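PDB 3E1T: halogenase, which probably catalyses the FAD-dependent chlorination of an aromatic group during biosynthesis of the chondrochlorens in a myxobacterium. Local coordinates for residues Asp66-Ala71 / Asp114-Arg119. Residues are numbered along the deposited sequence; the frame is centred on the assembly and turned at random.
Sequences DEMKRA and DDMLLR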
loop_
_atom_site.group_PDB
_atom_site.type_symbol
_atom_site.label_atom_id
_atom_site.label_comp_id
_atom_site.label_asym_id
_atom_site.label_seq_id
_atom_site.Cartn_x
_atom_site.Cartn_y
_atom_site.Cartn_z
ATOM N N ASP A 66 15.303 -11.593 -13.107
ATOM C CA ASP A 66 15.580 -11.542 -14.540
ATOM C C ASP A 66 14.342 -11.138 -15.333
ATOM O O ASP A 66 14.426 -10.292 -16.224
ATOM C CB ASP A 66 16.144 -12.880 -15.048
ATOM C CG ASP A 66 17.316 -13.393 -14.210
ATOM O OD1 ASP A 66 17.749 -14.544 -14.450
ATOM O OD2 ASP A 66 17.804 -12.666 -13.310
ATOM N N GLU A 67 13.195 -11.724 -14.989
ATOM C CA GLU A 67 11.936 -11.425 -15.676
ATOM C C GLU A 67 11.472 -9.972 -15.478
ATOM O O GLU A 67 10.850 -9.388 -16.367
ATOM C CB GLU A 67 10.846 -12.410 -15.258
ATOM C CG GLU A 67 9.779 -12.630 -16.329
ATOM C CD GLU A 67 8.662 -13.574 -15.891
ATOM O OE1 GLU A 67 8.883 -14.404 -14.974
ATOM O OE2 GLU A 67 7.557 -13.489 -16.479
ATOM N N MET A 68 11.786 -9.398 -14.318
ATOM C CA MET A 68 11.514 -7.984 -14.040
ATOM C C MET A 68 12.313 -7.074 -14.978
ATOM O O MET A 68 11.769 -6.113 -15.533
ATOM C CB MET A 68 11.863 -7.646 -12.587
ATOM C CG MET A 68 11.061 -8.393 -11.538
ATOM S SD MET A 68 9.506 -7.584 -11.128
ATOM C CE MET A 68 10.095 -6.377 -9.934
ATOM N N LYS A 69 13.597 -7.394 -15.145
ATOM C CA LYS A 69 14.515 -6.652 -16.017
ATOM C C LYS A 69 14.036 -6.575 -17.462
ATOM O O LYS A 69 14.163 -5.535 -18.113
ATOM C CB LYS A 69 15.897 -7.305 -16.010
ATOM C CG LYS A 69 16.653 -7.245 -14.694
ATOM C CD LYS A 69 17.997 -7.960 -14.844
ATOM C CE LYS A 69 19.055 -7.388 -13.910
ATOM N NZ LYS A 69 18.888 -7.843 -12.496
ATOM N N ARG A 70 13.488 -7.686 -17.949
ATOM C CA ARG A 70 13.142 -7.856 -19.359
ATOM C C ARG A 70 11.802 -7.215 -19.692
ATOM O O ARG A 70 11.423 -7.105 -20.867
ATOM C CB ARG A 70 13.120 -9.349 -19.719
ATOM C CG ARG A 70 14.416 -10.092 -19.377
ATOM C CD ARG A 70 14.467 -11.485 -19.996
ATOM N NE ARG A 70 13.810 -12.517 -19.191
ATOM C CZ ARG A 70 12.591 -13.005 -19.425
ATOM N NH1 ARG A 70 11.871 -12.555 -20.448
ATOM N NH2 ARG A 70 12.090 -13.951 -18.634
ATOM N N ALA A 71 11.100 -6.776 -18.649
ATOM C CA ALA A 71 9.733 -6.287 -18.770
ATOM C C ALA A 71 9.622 -4.897 -19.387
ATOM O O ALA A 71 8.594 -4.563 -19.974
ATOM C CB ALA A 71 9.050 -6.323 -17.420
ATOM N N ASP A 114 1.021 -7.846 -11.882
ATOM C CA ASP A 114 0.266 -8.857 -11.136
ATOM C C ASP A 114 0.220 -10.162 -11.937
ATOM O O ASP A 114 0.472 -11.226 -11.389
ATOM C CB ASP A 114 -1.157 -8.382 -10.831
ATOM C CG ASP A 114 -1.201 -7.211 -9.847
ATOM O OD1 ASP A 114 -0.135 -6.745 -9.412
ATOM O OD2 ASP A 114 -2.314 -6.752 -9.511
ATOM N N ASP A 115 -0.094 -10.057 -13.234
ATOM C CA ASP A 115 -0.131 -11.219 -14.146
ATOM C C ASP A 115 1.205 -11.951 -14.119
ATOM O O ASP A 115 1.260 -13.160 -13.902
ATOM C CB ASP A 115 -0.482 -10.788 -15.573
ATOM C CG ASP A 115 -0.746 -11.973 -16.501
ATOM O OD1 ASP A 115 -1.480 -12.910 -16.104
ATOM O OD2 ASP A 115 -0.225 -11.960 -17.634
ATOM N N MET A 116 2.285 -11.200 -14.310
ATOM C CA MET A 116 3.632 -11.733 -14.178
ATOM C C MET A 116 3.809 -12.493 -12.858
ATOM O O MET A 116 4.317 -13.617 -12.846
ATOM C CB MET A 116 4.650 -10.595 -14.322
ATOM C CG MET A 116 6.080 -10.963 -14.004
ATOM S SD MET A 116 7.271 -9.664 -14.423
ATOM C CE MET A 116 8.550 -10.146 -13.272
ATOM N N LEU A 117 3.369 -11.889 -11.759
ATOM C CA LEU A 117 3.442 -12.509 -10.435
ATOM C C LEU A 117 2.589 -13.767 -10.285
ATOM O O LEU A 117 3.000 -14.710 -9.602
ATOM C CB LEU A 117 3.048 -11.503 -9.333
ATOM C CG LEU A 117 3.960 -10.321 -8.980
ATOM C CD1 LEU A 117 3.264 -9.396 -7.973
ATOM C CD2 LEU A 117 5.305 -10.763 -8.438
ATOM N N LEU A 118 1.393 -13.765 -10.876
ATOM C CA LEU A 118 0.466 -14.897 -10.713
ATOM C C LEU A 118 0.933 -16.098 -11.536
ATOM O O LEU A 118 0.828 -17.239 -11.089
ATOM C CB LEU A 118 -0.978 -14.519 -11.075
ATOM C CG LEU A 118 -2.097 -15.459 -10.567
ATOM C CD1 LEU A 118 -2.109 -15.626 -9.040
ATOM C CD2 LEU A 118 -3.448 -14.992 -11.026
ATOM N N ARG A 119 1.459 -15.822 -12.728
ATOM C CA ARG A 119 2.093 -16.846 -13.564
ATOM C C ARG A 119 3.246 -17.532 -12.822
ATOM O O ARG A 119 3.409 -18.752 -12.918
ATOM C CB ARG A 119 2.571 -16.226 -14.879
ATOM C CG ARG A 119 1.585 -16.317 -16.050
ATOM C CD ARG A 119 0.228 -15.677 -15.778
ATOM N NE ARG A 119 -0.660 -16.553 -15.007
ATOM C CZ ARG A 119 -1.942 -16.299 -14.752
ATOM N NH1 ARG A 119 -2.514 -15.192 -15.206
ATOM N NH2 ARG A 119 -2.660 -17.160 -14.045
HETATM O O HOH W 1 6.070 -14.930 -14.814
#
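Met116 carries the direct contact of residues 114-119 with residues 66-71, meeting Glu67 and Met68 with an extended side chain. Its CG lies anti to the backbone N (chi1 171°) and the chain runs straight on, which carries the methyl group up to the backbone of Glu67 and Met68. Met116 CE ends 3.5 Å from Met68 SD and 3.8 Å from Glu67 CB. The side chain of Met68, bent at chi2 and chi3, crosses that of Met116 at about a right angle and packs further against Val55, Cys59 and Tyr106. Glu67 runs the other way alongside Met116, its OE2 3.8 Å from Met116 CG. Helix 17-27, which follows the GxGxxG-type turn of a Rossmann-like FAD-binding fold, packs against Leu117, consistent with a place in the cofactor-binding part; the side chain of Met68 is about 12 Å from the FAD. At the carbonyl of Met116 a water joins the segments, donating to Met116 O at 2.9 Å and to Glu67 OE2 at 2.7 Å; Glu67 OE1 forms a salt bridge with Arg123. Arg119 NH1 meets Asp115 OD1 at 2.7 Å in a salt bridge close to the guanidinium plane, while NH2 pairs with Glu122 and Glu130.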